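PDB 3K7Y: aspartate aminotransferase from Plasmodium falciparum, which probably catalyses the pyridoxal phosphate-dependent transfer of the amino group of L-aspartate to 2-oxoglutarate, giving oxaloacetate and L-glutamate. Local coordinates for residues E94-Q102 against Q268-L278. Numbering follows the deposited sequence.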
ATOM      1  N   GLU A  94       0.902 -10.431 -26.379  1.00 99.76           N
ATOM      2  CA  GLU A  94       2.044 -11.271 -26.766  1.00101.93           C
ATOM      3  C   GLU A  94       3.150 -10.508 -27.523  1.00102.02           C
ATOM      4  O   GLU A  94       4.237 -11.043 -27.743  1.00103.27           O
ATOM      5  CB  GLU A  94       1.586 -12.544 -27.518  1.00104.61           C
ATOM      6  CG  GLU A  94       1.559 -12.476 -29.063  1.00107.74           C
ATOM      7  CD  GLU A  94       0.432 -11.608 -29.619  1.00109.02           C
ATOM      8  OE1 GLU A  94       0.318 -10.423 -29.221  1.00107.59           O
ATOM      9  OE2 GLU A  94      -0.335 -12.118 -30.471  1.00111.08           O
ATOM     10  N   ASP A  95       2.864  -9.263 -27.909  1.00100.43           N
ATOM     11  CA  ASP A  95       3.873  -8.361 -28.478  1.00100.35           C
ATOM     12  C   ASP A  95       4.563  -7.499 -27.415  1.00 98.31           C
ATOM     13  O   ASP A  95       5.267  -6.525 -27.746  1.00 98.15           O
ATOM     14  CB  ASP A  95       3.250  -7.467 -29.545  1.00100.51           C
ATOM     15  CG  ASP A  95       3.016  -8.196 -30.847  1.00103.07           C
ATOM     16  OD1 ASP A  95       3.047  -9.446 -30.848  1.00104.60           O
ATOM     17  OD2 ASP A  95       2.800  -7.519 -31.874  1.00103.92           O
ATOM     18  N   LYS A  96       4.351  -7.878 -26.148  1.00 96.41           N
ATOM     19  CA  LYS A  96       4.922  -7.207 -24.971  1.00 94.02           C
ATOM     20  C   LYS A  96       4.802  -5.681 -25.044  1.00 91.96           C
ATOM     21  O   LYS A  96       5.786  -4.963 -24.849  1.00 91.88           O
ATOM     22  CB  LYS A  96       6.386  -7.632 -24.749  1.00 95.34           C
ATOM     23  CG  LYS A  96       6.584  -8.976 -24.040  1.00 96.38           C
ATOM     24  CD  LYS A  96       6.621 -10.151 -25.019  1.00 99.88           C
ATOM     25  CE  LYS A  96       7.478 -11.318 -24.501  1.00101.91           C
ATOM     26  NZ  LYS A  96       6.903 -11.980 -23.294  1.00101.68           N
ATOM     27  N   LYS A  97       3.596  -5.199 -25.340  1.00 89.99           N
ATOM     28  CA  LYS A  97       3.360  -3.766 -25.482  1.00 87.85           C
ATOM     29  C   LYS A  97       2.695  -3.162 -24.242  1.00 84.72           C
ATOM     30  O   LYS A  97       2.657  -1.939 -24.087  1.00 83.73           O
ATOM     31  CB  LYS A  97       2.564  -3.448 -26.762  1.00 88.76           C
ATOM     32  CG  LYS A  97       3.293  -3.783 -28.086  1.00 91.57           C
ATOM     33  CD  LYS A  97       3.216  -2.650 -29.134  1.00 92.93           C
ATOM     34  CE  LYS A  97       1.791  -2.131 -29.368  1.00 92.47           C
ATOM     35  NZ  LYS A  97       1.744  -0.768 -29.990  1.00 92.66           N
ATOM     36  N   ILE A  98       2.189  -4.013 -23.351  1.00 82.76           N
ATOM     37  CA  ILE A  98       1.591  -3.523 -22.109  1.00 79.72           C
ATOM     38  C   ILE A  98       2.543  -3.655 -20.936  1.00 78.17           C
ATOM     39  O   ILE A  98       3.098  -4.728 -20.681  1.00 78.86           O
ATOM     40  CB  ILE A  98       0.300  -4.252 -21.738  1.00 79.33           C
ATOM     41  CG1 ILE A  98      -0.704  -4.196 -22.882  1.00 80.20           C
ATOM     42  CG2 ILE A  98      -0.307  -3.622 -20.509  1.00 77.78           C
ATOM     43  CD1 ILE A  98      -1.541  -5.443 -22.981  1.00 81.90           C
ATOM     44  N   CYS A  99       2.719  -2.544 -20.234  1.00 75.63           N
ATOM     45  CA  CYS A  99       3.424  -2.534 -18.976  1.00 73.68           C
ATOM     46  C   CYS A  99       2.386  -2.529 -17.885  1.00 71.44           C
ATOM     47  O   CYS A  99       1.645  -1.557 -17.734  1.00 70.42           O
ATOM     48  CB  CYS A  99       4.301  -1.296 -18.856  1.00 73.44           C
ATOM     49  SG  CYS A  99       4.777  -0.927 -17.153  1.00 72.58           S
ATOM     50  N   THR A 100       2.326  -3.617 -17.134  1.00 70.41           N
ATOM     51  CA  THR A 100       1.393  -3.705 -16.028  1.00 68.64           C
ATOM     52  C   THR A 100       2.114  -3.932 -14.710  1.00 67.39           C
ATOM     53  O   THR A 100       3.214  -4.487 -14.682  1.00 68.55           O
ATOM     54  CB  THR A 100       0.298  -4.763 -16.266  1.00 69.40           C
ATOM     55  OG1 THR A 100       0.160  -5.588 -15.101  1.00 70.01           O
ATOM     56  CG2 THR A 100       0.638  -5.645 -17.468  1.00 71.83           C
ATOM     57  N   ILE A 101       1.476  -3.493 -13.626  1.00 65.17           N
ATOM     58  CA  ILE A 101       2.065  -3.459 -12.284  1.00 63.51           C
ATOM     59  C   ILE A 101       0.999  -3.755 -11.232  1.00 62.06           C
ATOM     60  O   ILE A 101      -0.155  -3.381 -11.413  1.00 61.72           O
ATOM     61  CB  ILE A 101       2.699  -2.081 -12.048  1.00 63.20           C
ATOM     62  CG1 ILE A 101       4.189  -2.168 -12.328  1.00 64.21           C
ATOM     63  CG2 ILE A 101       2.439  -1.533 -10.631  1.00 62.51           C
ATOM     64  CD1 ILE A 101       4.779  -0.873 -12.744  1.00 63.49           C
ATOM     65  N   GLN A 102       1.377  -4.435 -10.152  1.00 61.11           N
ATOM     66  CA  GLN A 102       0.429  -4.773  -9.088  1.00 60.10           C
ATOM     67  C   GLN A 102       0.290  -3.603  -8.105  1.00 59.07           C
ATOM     68  O   GLN A 102       1.295  -3.112  -7.578  1.00 59.55           O
ATOM     69  CB  GLN A 102       0.880  -6.027  -8.341  1.00 60.32           C
ATOM     70  CG  GLN A 102       0.008  -6.384  -7.135  1.00 60.58           C
ATOM     71  CD  GLN A 102       0.540  -7.570  -6.319  1.00 62.14           C
ATOM     72  OE1 GLN A 102       1.112  -8.518  -6.866  1.00 63.19           O
ATOM     73  NE2 GLN A 102       0.346  -7.515  -5.003  1.00 60.52           N
ATOM     74  N   GLN A 268       8.402  -2.427 -27.380  1.00100.35           N
ATOM     75  CA  GLN A 268       8.969  -3.281 -26.337  1.00100.63           C
ATOM     76  C   GLN A 268      10.043  -2.549 -25.501  1.00100.02           C
ATOM     77  O   GLN A 268      10.503  -3.064 -24.475  1.00100.00           O
ATOM     78  CB  GLN A 268       9.570  -4.542 -26.981  1.00104.02           C
ATOM     79  CG  GLN A 268       8.876  -5.005 -28.291  1.00106.56           C
ATOM     80  CD  GLN A 268       9.782  -5.833 -29.212  1.00111.19           C
ATOM     81  OE1 GLN A 268      10.967  -5.529 -29.389  1.00112.78           O
ATOM     82  NE2 GLN A 268       9.216  -6.876 -29.812  1.00113.36           N
ATOM     83  N   GLU A 269      10.413  -1.342 -25.936  1.00 99.48           N
ATOM     84  CA  GLU A 269      11.499  -0.566 -25.326  1.00 98.81           C
ATOM     85  C   GLU A 269      11.012   0.664 -24.560  1.00 95.08           C
ATOM     86  O   GLU A 269      11.761   1.247 -23.787  1.00 94.56           O
ATOM     87  CB  GLU A 269      12.519  -0.141 -26.391  1.00101.92           C
ATOM     88  CG  GLU A 269      13.184  -1.298 -27.167  1.00106.59           C
ATOM     89  CD  GLU A 269      12.366  -1.800 -28.373  1.00109.22           C
ATOM     90  OE1 GLU A 269      12.414  -3.022 -28.658  1.00111.52           O
ATOM     91  OE2 GLU A 269      11.695  -0.982 -29.045  1.00108.74           O
ATOM     92  N   GLU A 270       9.771   1.075 -24.804  1.00 92.38           N
ATOM     93  CA  GLU A 270       9.109   2.076 -23.966  1.00 88.68           C
ATOM     94  C   GLU A 270       8.588   1.391 -22.708  1.00 85.65           C
ATOM     95  O   GLU A 270       8.700   1.935 -21.607  1.00 84.39           O
ATOM     96  CB  GLU A 270       7.956   2.764 -24.702  1.00 88.02           C
ATOM     97  CG  GLU A 270       8.271   4.165 -25.196  1.00 89.21           C
ATOM     98  CD  GLU A 270       7.014   4.954 -25.573  1.00 89.91           C
ATOM     99  OE1 GLU A 270       7.160   6.056 -26.156  1.00 91.49           O
ATOM    100  OE2 GLU A 270       5.884   4.483 -25.295  1.00 88.46           O
ATOM    101  N   LYS A 271       8.021   0.197 -22.883  1.00 84.06           N
ATOM    102  CA  LYS A 271       7.667  -0.678 -21.768  1.00 81.08           C
ATOM    103  C   LYS A 271       8.791  -0.635 -20.704  1.00 80.30           C
ATOM    104  O   LYS A 271       8.531  -0.274 -19.548  1.00 78.58           O
ATOM    105  CB  LYS A 271       7.403  -2.107 -22.281  1.00 82.39           C
ATOM    106  CG  LYS A 271       6.493  -2.987 -21.423  1.00 79.84           C
ATOM    107  CD  LYS A 271       7.271  -3.931 -20.517  1.00 80.41           C
ATOM    108  CE  LYS A 271       7.839  -5.143 -21.268  1.00 83.28           C
ATOM    109  NZ  LYS A 271       6.852  -6.242 -21.427  1.00 82.73           N
ATOM    110  N   LYS A 272      10.032  -0.946 -21.109  1.00 80.92           N
ATOM    111  CA  LYS A 272      11.188  -0.985 -20.192  1.00 79.74           C
ATOM    112  C   LYS A 272      11.408   0.297 -19.407  1.00 77.00           C
ATOM    113  O   LYS A 272      11.728   0.234 -18.237  1.00 76.05           O
ATOM    114  CB  LYS A 272      12.491  -1.353 -20.918  1.00 83.08           C
ATOM    115  CG  LYS A 272      12.858  -2.855 -20.916  1.00 84.83           C
ATOM    116  CD  LYS A 272      14.341  -3.090 -20.543  1.00 84.63           C
ATOM    117  CE  LYS A 272      14.919  -4.334 -21.213  1.00 85.75           C
ATOM    118  NZ  LYS A 272      15.468  -4.025 -22.562  1.00 86.05           N
ATOM    119  N   ILE A 273      11.262   1.448 -20.059  1.00 75.50           N
ATOM    120  CA  ILE A 273      11.401   2.753 -19.396  1.00 73.50           C
ATOM    121  C   ILE A 273      10.276   3.013 -18.377  1.00 70.52           C
ATOM    122  O   ILE A 273      10.529   3.112 -17.183  1.00 69.64           O
ATOM    123  CB  ILE A 273      11.466   3.930 -20.412  1.00 73.96           C
ATOM    124  CG1 ILE A 273      12.845   4.032 -21.071  1.00 76.09           C
ATOM    125  CG2 ILE A 273      11.129   5.258 -19.733  1.00 72.74           C
ATOM    126  CD1 ILE A 273      12.984   5.205 -22.069  1.00 75.78           C
ATOM    127  N   VAL A 274       9.038   3.113 -18.857  1.00 68.87           N
ATOM    128  CA  VAL A 274       7.881   3.354 -17.994  1.00 66.26           C
ATOM    129  C   VAL A 274       7.979   2.499 -16.723  1.00 66.03           C
ATOM    130  O   VAL A 274       7.692   2.963 -15.603  1.00 64.35           O
ATOM    131  CB  VAL A 274       6.553   3.088 -18.742  1.00 65.19           C
ATOM    132  CG1 VAL A 274       5.384   3.487 -17.900  1.00 62.69           C
ATOM    133  CG2 VAL A 274       6.509   3.876 -20.024  1.00 65.56           C
ATOM    134  N   PHE A 275       8.417   1.258 -16.902  1.00 67.53           N
ATOM    135  CA  PHE A 275       8.582   0.350 -15.786  1.00 67.89           C
ATOM    136  C   PHE A 275       9.502   0.940 -14.722  1.00 68.10           C
ATOM    137  O   PHE A 275       9.121   1.014 -13.551  1.00 67.27           O
ATOM    138  CB  PHE A 275       9.104  -1.000 -16.255  1.00 69.77           C
ATOM    139  CG  PHE A 275       9.047  -2.064 -15.201  1.00 70.93           C
ATOM    140  CD1 PHE A 275       7.823  -2.588 -14.788  1.00 70.81           C
ATOM    141  CD2 PHE A 275      10.215  -2.549 -14.620  1.00 73.34           C
ATOM    142  CE1 PHE A 275       7.762  -3.588 -13.807  1.00 71.43           C
ATOM    143  CE2 PHE A 275      10.169  -3.548 -13.643  1.00 73.52           C
ATOM    144  CZ  PHE A 275       8.940  -4.068 -13.237  1.00 72.88           C
ATOM    145  N   ASN A 276      10.695   1.372 -15.137  1.00 69.41           N
ATOM    146  CA  ASN A 276      11.659   1.988 -14.222  1.00 69.76           C
ATOM    147  C   ASN A 276      11.115   3.249 -13.555  1.00 67.81           C
ATOM    148  O   ASN A 276      11.269   3.422 -12.346  1.00 67.72           O
ATOM    149  CB  ASN A 276      13.007   2.253 -14.906  1.00 72.23           C
ATOM    150  CG  ASN A 276      13.911   0.998 -14.974  1.00 75.80           C
ATOM    151  OD1 ASN A 276      13.873   0.130 -14.099  1.00 77.42           O
ATOM    152  ND2 ASN A 276      14.736   0.918 -16.016  1.00 79.69           N
ATOM    153  N   ASN A 277      10.455   4.105 -14.334  1.00 66.61           N
ATOM    154  CA  ASN A 277       9.721   5.250 -13.787  1.00 64.80           C
ATOM    155  C   ASN A 277       8.721   4.844 -12.705  1.00 62.68           C
ATOM    156  O   ASN A 277       8.620   5.493 -11.662  1.00 61.94           O
ATOM    157  CB  ASN A 277       8.969   5.995 -14.885  1.00 64.61           C
ATOM    158  CG  ASN A 277       9.889   6.550 -15.960  1.00 67.18           C
ATOM    159  OD1 ASN A 277      10.069   5.944 -17.030  1.00 68.33           O
ATOM    160  ND2 ASN A 277      10.453   7.722 -15.694  1.00 68.32           N
ATOM    161  N   LEU A 278       7.983   3.772 -12.953  1.00 61.70           N
ATOM    162  CA  LEU A 278       6.979   3.361 -11.991  1.00 59.98           C
ATOM    163  C   LEU A 278       7.625   2.829 -10.722  1.00 60.58           C
ATOM    164  O   LEU A 278       7.261   3.257  -9.626  1.00 60.14           O
ATOM    165  CB  LEU A 278       5.976   2.379 -12.597  1.00 59.01           C
ATOM    166  CG  LEU A 278       5.110   2.961 -13.725  1.00 57.70           C
ATOM    167  CD1 LEU A 278       4.013   2.007 -14.176  1.00 55.87           C
ATOM    168  CD2 LEU A 278       4.519   4.327 -13.351  1.00 55.56           C
TER
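In the large mixed sheet of this pyridoxal phosphate-dependent aminotransferase, the edge strand that carries Cys99 and Ile101 is covered on one face by a helix presenting Lys271, Phe275 and Leu278. Strand 98-102 and helix 268-278 run the same way, their axes 25° apart and 8.1 Å from each other at closest approach, and Cys99 and Ile101, two apart on the strand, both face the helix. Cys99 and Lys271 set the register, with 5.4 Å between their CA atoms. Here Cys99 CB packs on the aliphatic CG of Lys271 at 3.8 Å. The lysine chain is bent at chi2, chi3 and chi4, which carries its amino end across the base of Lys96, with NZ 3.6 Å from Lys96 CB. The two ammonium groups nevertheless stay 6.0 Å apart, Lys96 NZ to Lys271 NZ, because the end of Lys96 leads away from the helix.

One helical turn after Lys271, Phe275 turns the edge of its ring to Cys99 SG, which lies near the ring plane, 4.2 Å from CD1. This sulfur is turned anti to its own backbone nitrogen (chi1 161°) and also touches Leu278 CD1. Ile101 places CD1 between Phe275 and Leu278: it approaches the ring obliquely, 4.0 Å from Phe275 CD1, and reaches the CB and CD1 of Leu278.

No hydrogen bond joins the segments; the contact combines this apolar cluster with the aliphatic parts of Lys96, Lys271 and Gln268. The edge strand is instead bonded through its backbone to antiparallel strand 258-264, which leads into this helix by a short connection. Ile98 and Thr100 point to the other face of the sheet, against helix 75-86, while Leu278 also packs on Phe116 of helix 105-118. A bound pyridoxal phosphate lies about 13 Å from the side chain of Ile101, so this contact does not line its pocket.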